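Local structure of putative oxidoreductase (Klebsiella pneumoniae subsp. pneumoniae MGH 78578, 3E82) at residues D132-I136 with R240-H244; W273-P279 with T294-R300. The protein probably acts as a nucleotide-dependent oxidoreductase of the Gfo/Idh/MocA family, most likely using NAD or a related dinucleotide as its redox cofactor. All coordinates share one frame; numbering follows the deposited sequence.

Contact 1 (D132-I136 with R240-H244)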
loop_
_atom_site.group_PDB
_atom_site.type_symbol
_atom_site.label_atom_id
_atom_site.label_comp_id
_atom_site.label_asym_id
_atom_site.label_seq_id
_atom_site.Cartn_x
_atom_site.Cartn_y
_atom_site.Cartn_z
ATOM N N ASP B 132 19.460 4.704 0.748
ATOM C CA ASP B 132 18.262 4.250 0.040
ATOM C C ASP B 132 17.551 5.382 -0.692
ATOM O O ASP B 132 17.221 5.248 -1.869
ATOM C CB ASP B 132 17.282 3.534 0.988
ATOM C CG ASP B 132 17.120 4.238 2.328
ATOM O OD1 ASP B 132 17.310 5.474 2.405
ATOM O OD2 ASP B 132 16.782 3.541 3.304
ATOM N N TYR B 133 17.317 6.495 -0.005
ATOM C CA TYR B 133 16.651 7.636 -0.622
ATOM C C TYR B 133 17.464 8.212 -1.784
ATOM O O TYR B 133 16.925 8.438 -2.868
ATOM C CB TYR B 133 16.401 8.727 0.415
ATOM C CG TYR B 133 15.894 10.031 -0.166
ATOM C CD1 TYR B 133 14.616 10.127 -0.711
ATOM C CD2 TYR B 133 16.689 11.174 -0.142
ATOM C CE1 TYR B 133 14.136 11.341 -1.212
ATOM C CE2 TYR B 133 16.223 12.391 -0.638
ATOM C CZ TYR B 133 14.949 12.468 -1.167
ATOM O OH TYR B 133 14.474 13.678 -1.616
ATOM N N LEU B 134 18.754 8.458 -1.562
ATOM C CA LEU B 134 19.600 9.000 -2.622
ATOM C C LEU B 134 19.593 8.077 -3.835
ATOM O O LEU B 134 19.550 8.544 -4.973
ATOM C CB LEU B 134 21.040 9.192 -2.133
ATOM C CG LEU B 134 21.252 10.360 -1.164
ATOM C CD1 LEU B 134 22.722 10.413 -0.736
ATOM C CD2 LEU B 134 20.838 11.661 -1.839
ATOM N N GLY B 135 19.640 6.772 -3.583
ATOM C CA GLY B 135 19.622 5.807 -4.668
ATOM C C GLY B 135 18.335 5.897 -5.474
ATOM O O GLY B 135 18.368 6.004 -6.696
ATOM N N ILE B 136 17.198 5.855 -4.784
ATOM C CA ILE B 136 15.892 5.947 -5.434
ATOM C C ILE B 136 15.755 7.249 -6.207
ATOM O O ILE B 136 15.253 7.267 -7.334
ATOM C CB ILE B 136 14.744 5.870 -4.398
ATOM C CG1 ILE B 136 14.643 4.447 -3.841
ATOM C CG2 ILE B 136 13.433 6.324 -5.026
ATOM C CD1 ILE B 136 14.527 3.364 -4.906
ATOM N N ARG B 240 12.010 -1.219 1.541
ATOM C CA ARG B 240 12.172 0.152 1.996
ATOM C C ARG B 240 11.485 1.108 1.035
ATOM O O ARG B 240 10.778 2.019 1.459
ATOM C CB ARG B 240 13.661 0.504 2.076
ATOM C CG ARG B 240 13.927 1.962 2.427
ATOM C CD ARG B 240 13.410 2.313 3.812
ATOM N NE ARG B 240 13.584 3.737 4.094
ATOM C CZ ARG B 240 12.743 4.690 3.700
ATOM N NH1 ARG B 240 11.653 4.379 3.005
ATOM N NH2 ARG B 240 13.003 5.961 3.988
ATOM N N PHE B 241 11.726 0.896 -0.258
ATOM C CA PHE B 241 11.153 1.707 -1.332
ATOM C C PHE B 241 10.716 0.805 -2.481
ATOM O O PHE B 241 11.377 -0.184 -2.795
ATOM C CB PHE B 241 12.180 2.693 -1.903
ATOM C CG PHE B 241 12.455 3.893 -1.030
ATOM C CD1 PHE B 241 11.511 4.908 -0.898
ATOM C CD2 PHE B 241 13.681 4.028 -0.384
ATOM C CE1 PHE B 241 11.786 6.051 -0.135
ATOM C CE2 PHE B 241 13.970 5.166 0.384
ATOM C CZ PHE B 241 13.015 6.180 0.505
ATOM N N THR B 242 9.608 1.174 -3.109
ATOM C CA THR B 242 9.066 0.472 -4.267
ATOM C C THR B 242 8.524 1.596 -5.145
ATOM O O THR B 242 7.628 2.326 -4.731
ATOM C CB THR B 242 7.907 -0.480 -3.890
ATOM O OG1 THR B 242 8.400 -1.533 -3.052
ATOM C CG2 THR B 242 7.292 -1.084 -5.148
ATOM N N VAL B 243 9.080 1.748 -6.343
ATOM C CA VAL B 243 8.642 2.811 -7.247
ATOM C C VAL B 243 8.368 2.284 -8.642
ATOM O O VAL B 243 9.226 1.641 -9.247
ATOM C CB VAL B 243 9.703 3.931 -7.341
ATOM C CG1 VAL B 243 9.177 5.092 -8.188
ATOM C CG2 VAL B 243 10.067 4.411 -5.946
ATOM N N HIS B 244 7.167 2.560 -9.147
ATOM C CA HIS B 244 6.772 2.112 -10.477
ATOM C C HIS B 244 6.532 3.295 -11.393
ATOM O O HIS B 244 5.849 4.256 -11.023
ATOM C CB HIS B 244 5.483 1.280 -10.410
ATOM C CG HIS B 244 5.523 0.176 -9.400
ATOM N ND1 HIS B 244 6.430 -0.860 -9.461
ATOM C CD2 HIS B 244 4.768 -0.047 -8.300
ATOM C CE1 HIS B 244 6.233 -1.674 -8.440
ATOM N NE2 HIS B 244 5.230 -1.204 -7.719
HETATM O O HOH W 1 15.839 6.785 4.301
HETATM O O HOH W 2 16.139 4.337 5.794
#
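A helix laid on a beta-sheet brings Asp-132, Tyr-133 and Ile-136 of helix 131-142 against Arg-240, Phe-241 and Val-243, with the helix and strand axes almost parallel (11°) and 10.1 Å apart. Phe-241 is the centre of the contact. Ile-136 CG1 meets Phe-241 CB at 3.6 Å, approaching the ring obliquely, while the rim of the ring reaches the helix at Asp-132 and Tyr-133. There Phe-241 CE2 comes 3.6 Å from Tyr-133 N, and Asp-132 CB sits at the ring edge. Branched Ile-136 serves two neighbours, since its CG2 reaches Val-243 CG2 at 4.0 Å.

In the mixed sheet of the C-terminal alpha/beta domain, strand 241-245 runs between 148-156 and 248-252. A classic beta bulge at its start sets Arg-240 and Phe-241 both opposite Lys-252, and both side chains are directed at the helix. The guanidinium of Arg-240 lies against the ring, with Phe-241 CE2 3.5 Å above the guanidinium plane, over its centre.

Asp-132 forms a salt bridge on the helix side, Asp-132 OD2 to Arg-240 NE at 3.3 Å, the two flat groups being steeply inclined (73°). Water 2 also joins OD2 to NE, and water 1 joins OD1 to NH2. The torsion chi1 of 43° turns the carboxylate back over the helix backbone, where Asp-132 OD1 accepts from Tyr-133 N at 2.6 Å. Asp-256 N gives OD2 a further bond, whereas Ser-153 and Gln-187 hold Arg-240 NH1 and NH2. Farther along the strand, His-244 packs on Leu-233 of the second subunit.

Contact 2 (W273-P279 with T294-R300); sequences WGQDDDP and TPQGDQR
Trp-273 and Asp-298 both extend their side chains with CG opposite the backbone N (chi1 173° and -177°), which carries the indole N-H to the carboxylate. The bond from Trp-273 NE1 to Asp-298 OD1 is 2.6 Å long and lies in the ring plane, but the carboxylate plane stands perpendicular to the indole (89°), and OD1 is met from above its own plane. Arg-300 N reaches the same oxygen from the opposite face. Asp-298 OD2 forms a salt bridge with Arg-300 NH1, 2.9 Å away, so both oxygens help to fix the rotation of the acid. Gln-299 lays its aliphatic CG at the six-membered end of the indole, and its amide stays near the ring, NE2 close to Trp-273 CH2, while OE1 accepts from Asn-126.

Between the two antiparallel segments the backbones come closest at the two glycines. Gly-297 N donates almost straight to Gly-274 O at 2.8 Å, and Gly-274 CA approaches Gly-297 O to 3.1 Å in a CA-H...O contact. Gly-274 suits this place because its backbone has positive phi and a CB would run into that oxygen. Gln-296 lies alongside, its CG 3.4 Å from Gly-274 O.

At the other end Thr-294 uses both branches: OG1 donates to Asp-278 O at 2.7 Å, while the CG2 methyl rests against Asp-276. Water 3 accepts a weak bond from Asp-276 N and donates to Thr-294 O at 2.7 Å. Asp-276 OD1 takes the N-H of Asp-278 in an Asx turn, and its carboxylate also engages Ser-131, Lys-252 and Arg-254. Leu-26 of helix 17-28 packs against Trp-273 and Arg-300, placing this end where the Rossmann and C-terminal domains meet; Asp-298, accepting from the N-H two residues on, is the capping aspartate ahead of helix 300-310.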
loop_
_atom_site.group_PDB
_atom_site.type_symbol
_atom_site.label_atom_id
_atom_site.label_comp_id
_atom_site.label_asym_id
_atom_site.label_seq_id
_atom_site.Cartn_x
_atom_site.Cartn_y
_atom_site.Cartn_z
ATOM N N TRP B 273 31.285 4.430 6.878
ATOM C CA TRP B 273 30.140 5.282 7.199
ATOM C C TRP B 273 29.198 5.439 5.998
ATOM O O TRP B 273 29.629 5.783 4.903
ATOM C CB TRP B 273 30.637 6.661 7.674
ATOM C CG TRP B 273 29.553 7.701 7.885
ATOM C CD1 TRP B 273 29.330 8.816 7.131
ATOM C CD2 TRP B 273 28.551 7.705 8.911
ATOM N NE1 TRP B 273 28.249 9.515 7.621
ATOM C CE2 TRP B 273 27.753 8.854 8.712
ATOM C CE3 TRP B 273 28.250 6.848 9.978
ATOM C CZ2 TRP B 273 26.670 9.167 9.540
ATOM C CZ3 TRP B 273 27.169 7.159 10.805
ATOM C CH2 TRP B 273 26.394 8.311 10.579
ATOM N N GLY B 274 27.914 5.160 6.208
ATOM C CA GLY B 274 26.934 5.304 5.142
ATOM C C GLY B 274 27.011 4.366 3.945
ATOM O O GLY B 274 26.267 4.540 2.975
ATOM N N GLN B 275 27.896 3.377 3.990
ATOM C CA GLN B 275 28.010 2.445 2.877
ATOM C C GLN B 275 26.769 1.575 2.827
ATOM O O GLN B 275 26.213 1.215 3.865
ATOM C CB GLN B 275 29.263 1.577 3.022
ATOM C CG GLN B 275 30.547 2.347 2.741
ATOM C CD GLN B 275 30.603 2.861 1.314
ATOM O OE1 GLN B 275 31.146 3.933 1.047
ATOM N NE2 GLN B 275 30.047 2.093 0.389
ATOM N N ASP B 276 26.336 1.242 1.618
ATOM C CA ASP B 276 25.150 0.419 1.440
ATOM C C ASP B 276 25.381 -0.577 0.305
ATOM O O ASP B 276 25.280 -0.226 -0.872
ATOM C CB ASP B 276 23.953 1.311 1.111
ATOM C CG ASP B 276 22.631 0.589 1.260
ATOM O OD1 ASP B 276 22.629 -0.662 1.264
ATOM O OD2 ASP B 276 21.596 1.281 1.363
ATOM N N ASP B 277 25.679 -1.822 0.662
ATOM C CA ASP B 277 25.927 -2.847 -0.342
ATOM C C ASP B 277 24.660 -3.601 -0.769
ATOM O O ASP B 277 24.733 -4.695 -1.331
ATOM C CB ASP B 277 27.001 -3.819 0.160
ATOM C CG ASP B 277 26.558 -4.605 1.371
ATOM O OD1 ASP B 277 25.530 -4.236 1.978
ATOM O OD2 ASP B 277 27.245 -5.590 1.722
ATOM N N ASP B 278 23.500 -3.012 -0.487
ATOM C CA ASP B 278 22.221 -3.588 -0.892
ATOM C C ASP B 278 21.895 -2.756 -2.119
ATOM O O ASP B 278 21.568 -1.577 -2.016
ATOM C CB ASP B 278 21.148 -3.392 0.182
ATOM C CG ASP B 278 19.779 -3.894 -0.262
ATOM O OD1 ASP B 278 19.652 -5.104 -0.545
ATOM O OD2 ASP B 278 18.828 -3.083 -0.331
ATOM N N PRO B 279 21.981 -3.364 -3.305
ATOM C CA PRO B 279 21.704 -2.626 -4.530
ATOM C C PRO B 279 20.258 -2.312 -4.843
ATOM O O PRO B 279 19.330 -2.887 -4.277
ATOM C CB PRO B 279 22.322 -3.515 -5.593
ATOM C CG PRO B 279 21.959 -4.868 -5.091
ATOM C CD PRO B 279 22.267 -4.778 -3.603
ATOM N N THR B 294 24.061 1.287 -4.972
ATOM C CA THR B 294 23.408 2.327 -4.190
ATOM C C THR B 294 24.464 3.317 -3.703
ATOM O O THR B 294 25.503 2.920 -3.176
ATOM C CB THR B 294 22.684 1.736 -2.961
ATOM O OG1 THR B 294 21.752 0.734 -3.389
ATOM C CG2 THR B 294 21.929 2.831 -2.205
ATOM N N PRO B 295 24.213 4.620 -3.887
ATOM C CA PRO B 295 25.165 5.644 -3.451
ATOM C C PRO B 295 25.330 5.667 -1.934
ATOM O O PRO B 295 24.414 5.298 -1.186
ATOM C CB PRO B 295 24.563 6.934 -4.006
ATOM C CG PRO B 295 23.089 6.639 -4.012
ATOM C CD PRO B 295 23.032 5.228 -4.522
ATOM N N GLN B 296 26.511 6.078 -1.489
ATOM C CA GLN B 296 26.803 6.149 -0.066
ATOM C C GLN B 296 25.905 7.206 0.548
ATOM O O GLN B 296 25.607 8.217 -0.088
ATOM C CB GLN B 296 28.267 6.544 0.168
ATOM C CG GLN B 296 28.700 6.486 1.639
ATOM C CD GLN B 296 29.556 7.685 2.068
ATOM O OE1 GLN B 296 30.383 8.178 1.303
ATOM N NE2 GLN B 296 29.366 8.140 3.302
ATOM N N GLY B 297 25.466 6.968 1.776
ATOM C CA GLY B 297 24.631 7.946 2.451
ATOM C C GLY B 297 25.471 8.708 3.463
ATOM O O GLY B 297 26.469 8.180 3.950
ATOM N N ASP B 298 25.099 9.950 3.767
ATOM C CA ASP B 298 25.844 10.726 4.756
ATOM C C ASP B 298 25.076 11.919 5.310
ATOM O O ASP B 298 25.079 13.001 4.727
ATOM C CB ASP B 298 27.175 11.202 4.179
ATOM C CG ASP B 298 28.012 11.958 5.200
ATOM O OD1 ASP B 298 27.753 11.801 6.417
ATOM O OD2 ASP B 298 28.931 12.700 4.782
ATOM N N GLN B 299 24.432 11.723 6.453
ATOM C CA GLN B 299 23.667 12.802 7.059
ATOM C C GLN B 299 24.536 13.966 7.566
ATOM O O GLN B 299 24.013 15.000 7.972
ATOM C CB GLN B 299 22.775 12.255 8.187
ATOM C CG GLN B 299 23.498 11.643 9.362
ATOM C CD GLN B 299 22.530 10.947 10.309
ATOM O OE1 GLN B 299 21.770 11.595 11.029
ATOM N NE2 GLN B 299 22.542 9.616 10.291
ATOM N N ARG B 300 25.858 13.807 7.534
ATOM C CA ARG B 300 26.741 14.890 7.954
ATOM C C ARG B 300 26.479 16.056 7.001
ATOM O O ARG B 300 26.811 17.205 7.298
ATOM C CB ARG B 300 28.221 14.471 7.865
ATOM C CG ARG B 300 28.640 13.384 8.839
ATOM C CD ARG B 300 30.050 12.846 8.551
ATOM N NE ARG B 300 31.048 13.913 8.480
ATOM C CZ ARG B 300 31.538 14.416 7.350
ATOM N NH1 ARG B 300 31.127 13.943 6.176
ATOM N NH2 ARG B 300 32.438 15.397 7.393
HETATM O O HOH W 3 27.125 3.043 -1.051
HETATM O O HOH W 4 24.766 -1.295 -3.009
#

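In the fold
After the six-stranded Rossmann sheet ends with strand 121-123, the chain enters helix 131-142. Contact 1 closes the long excursion from there to strand 241-245, which takes in strands 148-156, 197-203, 214-220 and 225-231 and helix 176-192. Contact 2 opens only later and closes a short loop around the hairpin of strands 280-284 and 289-292, so the two follow in series, neither nesting nor crossing. Their centres are about 13 Å apart, and they touch through Leu-134 and Gly-135 against Pro-295. Lys-252 also links them, packing on Asp-132 and Ile-136 and pairing with Asp-276 and Asp-278. Together they join helix 131-142, the mixed sheet and the approach to helix 300-310.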